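Local coordinates for protein cortical-lytic enzyme (Bacillus cereus, PDB 4S3J) that hydrolyses partially degraded cortex peptidoglycan during spore germination, acting as an N-acetylglucosaminidase of glycosyl hydrolase family 18, and probably recognises muramic acid delta-lactam, at residues F181-R191 with D218-A229; S248-S256 with F263-A271. All coordinates share one frame; numbering follows the deposited sequence.

Both interactions lie in the family 18 TIM-barrel domain, with centres about 13 Å apart, and they follow one another along the chain. Interaction 1 holds E220, the probable proton donor, in the segment that leaves strand 214-218; interaction 2 closes the loop that follows the next strand, 246-251. They touch through H267, whose NE2 lies 2.8 Å from F219 O, a probable hydrogen bond next to E220. R227 NH1 also forms a salt bridge with D268 OD2 at 3.1 Å. D218 OD1 packs 3.3 Å from T250 CB, and the T250 side chain comes within about 4 Å of that of E220.

Interaction 1: residues F181-R191 with D218-A229; sequences FSADLTSVILR and DFESVAPEDREA
A mixed contact, aromatic at one end and ionic at the other, joins helix 183-191 to the segment that leaves barrel strand 214-218 with E220, the probable proton donor. D218 and E220 form the DxE end of the family 18 DxxDxDxE motif, whose last residue is the catalytic acid. E220 CB sits over the centre of the F181 ring, 3.8 Å from its centroid. Because the E220 chain is extended beyond CG (chi2 -180°), its carboxylate runs on over the same ring, the two planes 25° apart, and OE2 comes 3.6 Å from F181 CZ. E220 OE2 lies 2.5 Å from D218 OD1. On the helix, T186 turns its methyl CG2 onto one face of F219, off centre toward the rim, and A183 CB packs against S221 O.

D226 carries the polar end. R191, extended from CG to NE, meets it side-on, and NE (2.8 Å) and NH2 (2.9 Å) both reach D226 OD1. That oxygen lies in the guanidinium plane, but the carboxylate stands 80° to it; NE takes the syn lone pair, whereas NH2 comes from above the carboxylate plane. The other oxygen, D226 OD2, is 2.8 Å from S187 OG and accepts from a water that also joins A183 O, T186 OG1 and A223 N. Farther along, L190 CB packs against A229 CB at 3.9 Å.

N175 of strand 168-177 binds both S182 O and E220 O, tying the two segments to the neighbouring barrel strand, while Y230 and F233 of helix 227-240 continue the apolar layer beneath L190 and F219.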
# COMPACT_ATOMS: atom_id res chain seq x y z
N PHE A 181 -2.35 -15.72 14.94
CA PHE A 181 -3.62 -16.09 14.34
C PHE A 181 -3.99 -17.52 14.75
O PHE A 181 -3.14 -18.41 14.79
CB PHE A 181 -3.58 -15.99 12.82
CG PHE A 181 -3.58 -14.56 12.30
CD1 PHE A 181 -4.71 -13.78 12.39
CD2 PHE A 181 -2.45 -14.02 11.71
CE1 PHE A 181 -4.74 -12.47 11.90
CE2 PHE A 181 -2.47 -12.70 11.20
CZ PHE A 181 -3.62 -11.93 11.31
N SER A 182 -5.26 -17.71 15.08
CA SER A 182 -5.69 -18.96 15.71
C SER A 182 -6.86 -19.63 15.02
O SER A 182 -7.97 -19.11 15.07
CB SER A 182 -6.07 -18.67 17.16
OG SER A 182 -6.67 -19.80 17.78
N ALA A 183 -6.62 -20.78 14.41
CA ALA A 183 -7.69 -21.59 13.84
C ALA A 183 -8.70 -22.04 14.91
O ALA A 183 -9.90 -22.19 14.63
CB ALA A 183 -7.12 -22.80 13.14
N ASP A 184 -8.21 -22.31 16.12
CA ASP A 184 -9.10 -22.79 17.19
C ASP A 184 -10.12 -21.73 17.57
O ASP A 184 -11.29 -22.04 17.84
CB ASP A 184 -8.30 -23.21 18.42
CG ASP A 184 -7.47 -24.45 18.19
OD1 ASP A 184 -7.79 -25.20 17.24
OD2 ASP A 184 -6.52 -24.69 18.97
N LEU A 185 -9.69 -20.48 17.59
CA LEU A 185 -10.59 -19.37 17.90
C LEU A 185 -11.72 -19.24 16.86
O LEU A 185 -12.88 -19.13 17.23
CB LEU A 185 -9.80 -18.06 17.99
CG LEU A 185 -10.55 -16.74 18.16
CD1 LEU A 185 -11.50 -16.74 19.37
CD2 LEU A 185 -9.52 -15.61 18.28
N THR A 186 -11.39 -19.24 15.57
CA THR A 186 -12.44 -19.15 14.56
C THR A 186 -13.33 -20.39 14.54
O THR A 186 -14.49 -20.30 14.20
CB THR A 186 -11.88 -18.88 13.12
OG1 THR A 186 -10.59 -19.47 12.98
CG2 THR A 186 -11.73 -17.39 12.89
N SER A 187 -12.82 -21.56 14.93
CA SER A 187 -13.69 -22.73 14.97
C SER A 187 -14.80 -22.54 16.00
O SER A 187 -15.95 -22.92 15.76
CB SER A 187 -12.89 -24.00 15.26
OG SER A 187 -12.14 -24.38 14.11
N VAL A 188 -14.47 -21.95 17.14
CA VAL A 188 -15.51 -21.68 18.14
C VAL A 188 -16.53 -20.69 17.58
O VAL A 188 -17.72 -20.97 17.57
CB VAL A 188 -14.92 -21.13 19.46
CG1 VAL A 188 -16.03 -20.77 20.42
CG2 VAL A 188 -14.01 -22.17 20.10
N ILE A 189 -16.05 -19.54 17.12
CA ILE A 189 -16.93 -18.46 16.65
C ILE A 189 -17.74 -18.85 15.42
O ILE A 189 -18.90 -18.46 15.30
CB ILE A 189 -16.12 -17.19 16.37
CG1 ILE A 189 -15.63 -16.63 17.71
CG2 ILE A 189 -16.97 -16.14 15.66
CD1 ILE A 189 -14.68 -15.46 17.58
N LEU A 190 -17.13 -19.60 14.51
CA LEU A 190 -17.82 -19.95 13.26
C LEU A 190 -18.77 -21.14 13.42
O LEU A 190 -19.61 -21.38 12.54
CB LEU A 190 -16.80 -20.23 12.16
CG LEU A 190 -15.93 -19.04 11.76
CD1 LEU A 190 -14.93 -19.47 10.70
CD2 LEU A 190 -16.76 -17.85 11.26
N ARG A 191 -18.66 -21.89 14.53
CA ARG A 191 -19.47 -23.10 14.68
C ARG A 191 -20.53 -23.05 15.78
O ARG A 191 -21.46 -23.84 15.75
CB ARG A 191 -18.58 -24.32 14.93
CG ARG A 191 -17.65 -24.62 13.77
CD ARG A 191 -16.83 -25.90 14.01
NE ARG A 191 -15.99 -26.15 12.85
CZ ARG A 191 -15.51 -27.33 12.49
NH1 ARG A 191 -15.83 -28.43 13.16
NH2 ARG A 191 -14.77 -27.42 11.40
N ASP A 218 -10.21 -9.57 9.46
CA ASP A 218 -8.93 -10.12 9.09
C ASP A 218 -8.77 -11.44 9.85
O ASP A 218 -8.12 -11.49 10.89
CB ASP A 218 -7.79 -9.16 9.41
CG ASP A 218 -6.44 -9.72 9.00
OD1 ASP A 218 -6.41 -10.70 8.21
OD2 ASP A 218 -5.41 -9.18 9.45
N PHE A 219 -9.43 -12.47 9.34
CA PHE A 219 -9.31 -13.83 9.87
C PHE A 219 -8.31 -14.59 9.01
O PHE A 219 -8.53 -14.75 7.79
CB PHE A 219 -10.67 -14.56 9.88
CG PHE A 219 -11.64 -14.09 10.95
CD1 PHE A 219 -11.27 -13.19 11.94
CD2 PHE A 219 -12.94 -14.58 10.96
CE1 PHE A 219 -12.18 -12.80 12.92
CE2 PHE A 219 -13.84 -14.19 11.93
CZ PHE A 219 -13.45 -13.30 12.92
N GLU A 220 -7.20 -15.01 9.60
CA GLU A 220 -6.18 -15.78 8.90
C GLU A 220 -5.87 -17.07 9.66
O GLU A 220 -6.22 -17.20 10.82
CB GLU A 220 -4.91 -14.95 8.71
CG GLU A 220 -5.18 -13.70 7.88
CD GLU A 220 -3.95 -12.86 7.67
OE1 GLU A 220 -2.86 -13.42 7.42
OE2 GLU A 220 -4.07 -11.61 7.79
N SER A 221 -5.23 -18.02 8.98
CA SER A 221 -4.99 -19.36 9.52
C SER A 221 -6.29 -20.01 9.96
O SER A 221 -6.34 -20.69 10.99
CB SER A 221 -4.01 -19.32 10.69
OG SER A 221 -2.77 -18.79 10.29
N VAL A 222 -7.33 -19.77 9.19
CA VAL A 222 -8.62 -20.42 9.41
C VAL A 222 -8.53 -21.85 8.89
O VAL A 222 -8.00 -22.09 7.81
CB VAL A 222 -9.74 -19.64 8.70
CG1 VAL A 222 -11.09 -20.34 8.82
CG2 VAL A 222 -9.81 -18.22 9.24
N ALA A 223 -9.05 -22.81 9.66
CA ALA A 223 -9.05 -24.20 9.23
C ALA A 223 -9.80 -24.39 7.90
O ALA A 223 -10.84 -23.78 7.69
CB ALA A 223 -9.69 -25.07 10.29
N PRO A 224 -9.29 -25.25 7.00
CA PRO A 224 -10.00 -25.51 5.73
C PRO A 224 -11.44 -25.99 5.93
O PRO A 224 -12.31 -25.72 5.09
CB PRO A 224 -9.17 -26.62 5.08
CG PRO A 224 -7.90 -26.67 5.79
CD PRO A 224 -8.06 -26.04 7.13
N GLU A 225 -11.69 -26.71 7.02
CA GLU A 225 -13.02 -27.24 7.28
C GLU A 225 -14.02 -26.14 7.61
O GLU A 225 -15.22 -26.38 7.64
CB GLU A 225 -12.96 -28.26 8.42
CG GLU A 225 -12.15 -29.53 8.10
CD GLU A 225 -10.65 -29.41 8.34
OE1 GLU A 225 -10.17 -28.36 8.84
OE2 GLU A 225 -9.94 -30.38 8.02
N ASP A 226 -13.53 -24.94 7.87
CA ASP A 226 -14.37 -23.80 8.22
C ASP A 226 -14.61 -22.84 7.05
O ASP A 226 -15.15 -21.75 7.25
CB ASP A 226 -13.74 -23.03 9.39
CG ASP A 226 -13.90 -23.76 10.71
OD1 ASP A 226 -14.86 -24.55 10.82
OD2 ASP A 226 -13.07 -23.52 11.62
N ARG A 227 -14.22 -23.24 5.84
CA ARG A 227 -14.41 -22.39 4.65
C ARG A 227 -15.87 -21.92 4.54
O ARG A 227 -16.16 -20.72 4.52
CB ARG A 227 -14.00 -23.13 3.38
CG ARG A 227 -14.16 -22.32 2.09
CD ARG A 227 -13.74 -23.12 0.86
NE ARG A 227 -14.48 -24.37 0.77
CZ ARG A 227 -15.72 -24.48 0.32
NH1 ARG A 227 -16.38 -23.41 -0.10
NH2 ARG A 227 -16.31 -25.67 0.30
N GLU A 228 -16.79 -22.88 4.49
CA GLU A 228 -18.19 -22.51 4.31
C GLU A 228 -18.79 -21.87 5.57
O GLU A 228 -19.66 -21.00 5.45
CB GLU A 228 -19.01 -23.73 3.88
CG GLU A 228 -20.48 -23.43 3.68
CD GLU A 228 -20.74 -22.30 2.70
OE1 GLU A 228 -19.95 -22.10 1.74
OE2 GLU A 228 -21.75 -21.59 2.90
N ALA A 229 -18.33 -22.28 6.76
CA ALA A 229 -18.77 -21.64 8.01
C ALA A 229 -18.35 -20.16 8.05
O ALA A 229 -19.07 -19.32 8.60
CB ALA A 229 -18.23 -22.40 9.23
O HOH W 1 -0.89 -18.65 12.58
O HOH W 2 -10.73 -22.13 12.00
O HOH W 3 -20.71 -19.78 10.60

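Interaction 2: residues S248-S256 with F263-A271; sequences STTLVPKTS and FFEAHDYKA
With CG anti to its carbonyl carbon (chi1 -79°), H267 swings its imidazole against the end of strand 246-251, where V252 N donates to H267 ND1 at 3.0 Å, nearly straight (164°) and in the ring plane. K254 CB already points at the other segment, and a mild kink at chi3 (-147°) lets NZ settle between two backbone carbonyls: K254 NZ reaches H267 O at 2.7 Å and F264 O at 3.1 Å. F264 O also accepts from H267 N in the type I turn F264-H267, and the two donors approach from opposite faces of its plane. K254 NZ thus ties the turn to 248-256, and a water between K254 NZ and Y269 N adds a further link.

Y269 OH donates to V252 O at 2.6 Å and takes a weak bond from K254 N, so a single oxygen bridges the backbone on both sides of P253. L251 CD1 rests over the centre of the Y269 ring, 4.0 Å from the centroid, while its other methyl, CD2, packs on H267 CB. V252 CG2 meets the F264 ring at its edge, 3.8 Å from CD1. D268 caps helix 269-275 by accepting from A271 N.

The contact thereby fastens a loop that follows a TIM-barrel strand, 246-251, and leads into the next helix, 269-275; T250 on that strand lies near E220. H267 NE2 hydrogen-bonds F219 O, just past strand 214-218; Y308 of helix 299-312 packs against Y269 and K254, and strand 278-281 supplies V279 and I281 beside L251 and Y269.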
# COMPACT_ATOMS: atom_id res chain seq x y z
N SER A 248 -16.12 -5.65 5.00
CA SER A 248 -14.94 -5.98 4.21
C SER A 248 -14.13 -7.09 4.86
O SER A 248 -14.33 -7.40 6.04
CB SER A 248 -14.07 -4.73 4.00
OG SER A 248 -13.63 -4.19 5.24
N THR A 249 -13.26 -7.70 4.07
CA THR A 249 -12.39 -8.78 4.54
C THR A 249 -10.99 -8.70 3.96
O THR A 249 -10.77 -8.12 2.88
CB THR A 249 -12.94 -10.15 4.16
OG1 THR A 249 -13.12 -10.18 2.74
CG2 THR A 249 -14.27 -10.44 4.89
N THR A 250 -10.05 -9.34 4.67
CA THR A 250 -8.71 -9.57 4.18
C THR A 250 -8.61 -10.92 3.47
O THR A 250 -9.08 -11.94 3.98
CB THR A 250 -7.68 -9.53 5.34
OG1 THR A 250 -7.61 -8.19 5.86
CG2 THR A 250 -6.29 -9.96 4.88
N LEU A 251 -7.97 -10.93 2.32
CA LEU A 251 -7.71 -12.15 1.55
C LEU A 251 -6.21 -12.35 1.31
O LEU A 251 -5.49 -11.42 0.92
CB LEU A 251 -8.43 -12.10 0.20
CG LEU A 251 -9.96 -12.18 0.18
CD1 LEU A 251 -10.45 -11.93 -1.27
CD2 LEU A 251 -10.47 -13.50 0.72
N VAL A 252 -5.75 -13.58 1.49
CA VAL A 252 -4.41 -13.94 1.04
C VAL A 252 -4.39 -13.88 -0.49
O VAL A 252 -5.42 -14.09 -1.15
CB VAL A 252 -3.98 -15.34 1.52
CG1 VAL A 252 -3.80 -15.37 3.04
CG2 VAL A 252 -4.97 -16.41 1.06
N PRO A 253 -3.21 -13.57 -1.07
CA PRO A 253 -3.06 -13.51 -2.52
C PRO A 253 -3.09 -14.91 -3.14
O PRO A 253 -2.45 -15.82 -2.63
CB PRO A 253 -1.69 -12.86 -2.70
CG PRO A 253 -0.95 -13.23 -1.48
CD PRO A 253 -1.96 -13.23 -0.37
N LYS A 254 -3.87 -15.05 -4.21
CA LYS A 254 -3.98 -16.29 -4.98
C LYS A 254 -3.89 -16.01 -6.47
O LYS A 254 -4.30 -14.95 -6.91
CB LYS A 254 -5.32 -16.98 -4.71
CG LYS A 254 -5.43 -17.61 -3.34
CD LYS A 254 -6.63 -18.57 -3.26
CE LYS A 254 -7.26 -18.57 -1.86
NZ LYS A 254 -8.42 -19.54 -1.75
N THR A 255 -3.39 -16.97 -7.24
CA THR A 255 -3.41 -16.88 -8.71
C THR A 255 -4.23 -17.99 -9.34
O THR A 255 -4.34 -18.07 -10.57
CB THR A 255 -2.00 -16.93 -9.30
OG1 THR A 255 -1.37 -18.15 -8.91
CG2 THR A 255 -1.16 -15.74 -8.82
N SER A 256 -4.82 -18.85 -8.52
CA SER A 256 -5.77 -19.83 -9.05
C SER A 256 -6.66 -20.39 -7.94
O SER A 256 -6.41 -20.17 -6.76
CB SER A 256 -5.05 -20.98 -9.75
OG SER A 256 -4.84 -22.05 -8.86
N PHE A 263 -3.94 -24.67 3.49
CA PHE A 263 -3.86 -23.41 4.22
C PHE A 263 -4.77 -22.31 3.63
O PHE A 263 -5.33 -21.50 4.37
CB PHE A 263 -2.40 -22.96 4.23
CG PHE A 263 -2.17 -21.65 4.91
CD1 PHE A 263 -2.05 -21.57 6.29
CD2 PHE A 263 -2.03 -20.49 4.16
CE1 PHE A 263 -1.82 -20.36 6.92
CE2 PHE A 263 -1.80 -19.28 4.78
CZ PHE A 263 -1.69 -19.21 6.16
N PHE A 264 -4.93 -22.32 2.30
CA PHE A 264 -5.59 -21.26 1.53
C PHE A 264 -7.11 -21.36 1.46
O PHE A 264 -7.78 -20.37 1.16
CB PHE A 264 -5.14 -21.26 0.07
CG PHE A 264 -3.72 -20.86 -0.16
CD1 PHE A 264 -3.36 -19.53 -0.28
CD2 PHE A 264 -2.75 -21.83 -0.35
CE1 PHE A 264 -2.05 -19.17 -0.53
CE2 PHE A 264 -1.45 -21.48 -0.60
CZ PHE A 264 -1.10 -20.15 -0.69
N GLU A 265 -7.63 -22.57 1.61
CA GLU A 265 -9.00 -22.88 1.22
C GLU A 265 -10.02 -21.99 1.88
O GLU A 265 -11.01 -21.62 1.26
CB GLU A 265 -9.36 -24.34 1.54
CG GLU A 265 -8.50 -25.37 0.84
CD GLU A 265 -8.99 -26.79 1.10
OE1 GLU A 265 -10.15 -26.95 1.52
OE2 GLU A 265 -8.20 -27.74 0.88
N ALA A 266 -9.78 -21.61 3.13
CA ALA A 266 -10.78 -20.88 3.89
C ALA A 266 -11.00 -19.47 3.37
O ALA A 266 -11.96 -18.82 3.76
CB ALA A 266 -10.39 -20.82 5.35
N HIS A 267 -10.11 -18.98 2.50
CA HIS A 267 -10.33 -17.67 1.86
C HIS A 267 -10.95 -17.88 0.48
O HIS A 267 -10.26 -18.00 -0.53
CB HIS A 267 -9.03 -16.87 1.77
CG HIS A 267 -8.66 -16.21 3.06
ND1 HIS A 267 -7.67 -15.23 3.14
CD2 HIS A 267 -9.12 -16.35 4.32
CE1 HIS A 267 -7.56 -14.83 4.38
NE2 HIS A 267 -8.42 -15.50 5.13
N ASP A 268 -12.27 -17.91 0.48
CA ASP A 268 -13.06 -18.25 -0.70
C ASP A 268 -13.35 -16.98 -1.49
O ASP A 268 -14.28 -16.23 -1.18
CB ASP A 268 -14.36 -18.93 -0.24
CG ASP A 268 -15.16 -19.57 -1.38
OD1 ASP A 268 -15.09 -19.10 -2.54
OD2 ASP A 268 -15.88 -20.56 -1.08
N TYR A 269 -12.52 -16.73 -2.51
CA TYR A 269 -12.61 -15.50 -3.28
C TYR A 269 -14.02 -15.28 -3.85
O TYR A 269 -14.62 -14.22 -3.66
CB TYR A 269 -11.60 -15.51 -4.43
CG TYR A 269 -10.20 -14.94 -4.14
CD1 TYR A 269 -9.47 -15.33 -3.02
CD2 TYR A 269 -9.61 -14.06 -5.02
CE1 TYR A 269 -8.20 -14.82 -2.77
CE2 TYR A 269 -8.35 -13.54 -4.79
CZ TYR A 269 -7.65 -13.93 -3.68
OH TYR A 269 -6.38 -13.41 -3.47
N LYS A 270 -14.57 -16.31 -4.49
CA LYS A 270 -15.86 -16.20 -5.17
C LYS A 270 -16.98 -15.93 -4.17
O LYS A 270 -17.79 -15.04 -4.36
CB LYS A 270 -16.17 -17.48 -5.93
CG LYS A 270 -17.37 -17.41 -6.88
CD LYS A 270 -17.58 -18.75 -7.56
CE LYS A 270 -16.53 -19.06 -8.61
NZ LYS A 270 -16.73 -20.41 -9.19
N ALA A 271 -17.02 -16.71 -3.09
CA ALA A 271 -18.06 -16.54 -2.10
C ALA A 271 -17.99 -15.20 -1.39
O ALA A 271 -19.00 -14.53 -1.21
CB ALA A 271 -18.01 -17.68 -1.07
O HOH W 4 -10.49 -18.71 -4.07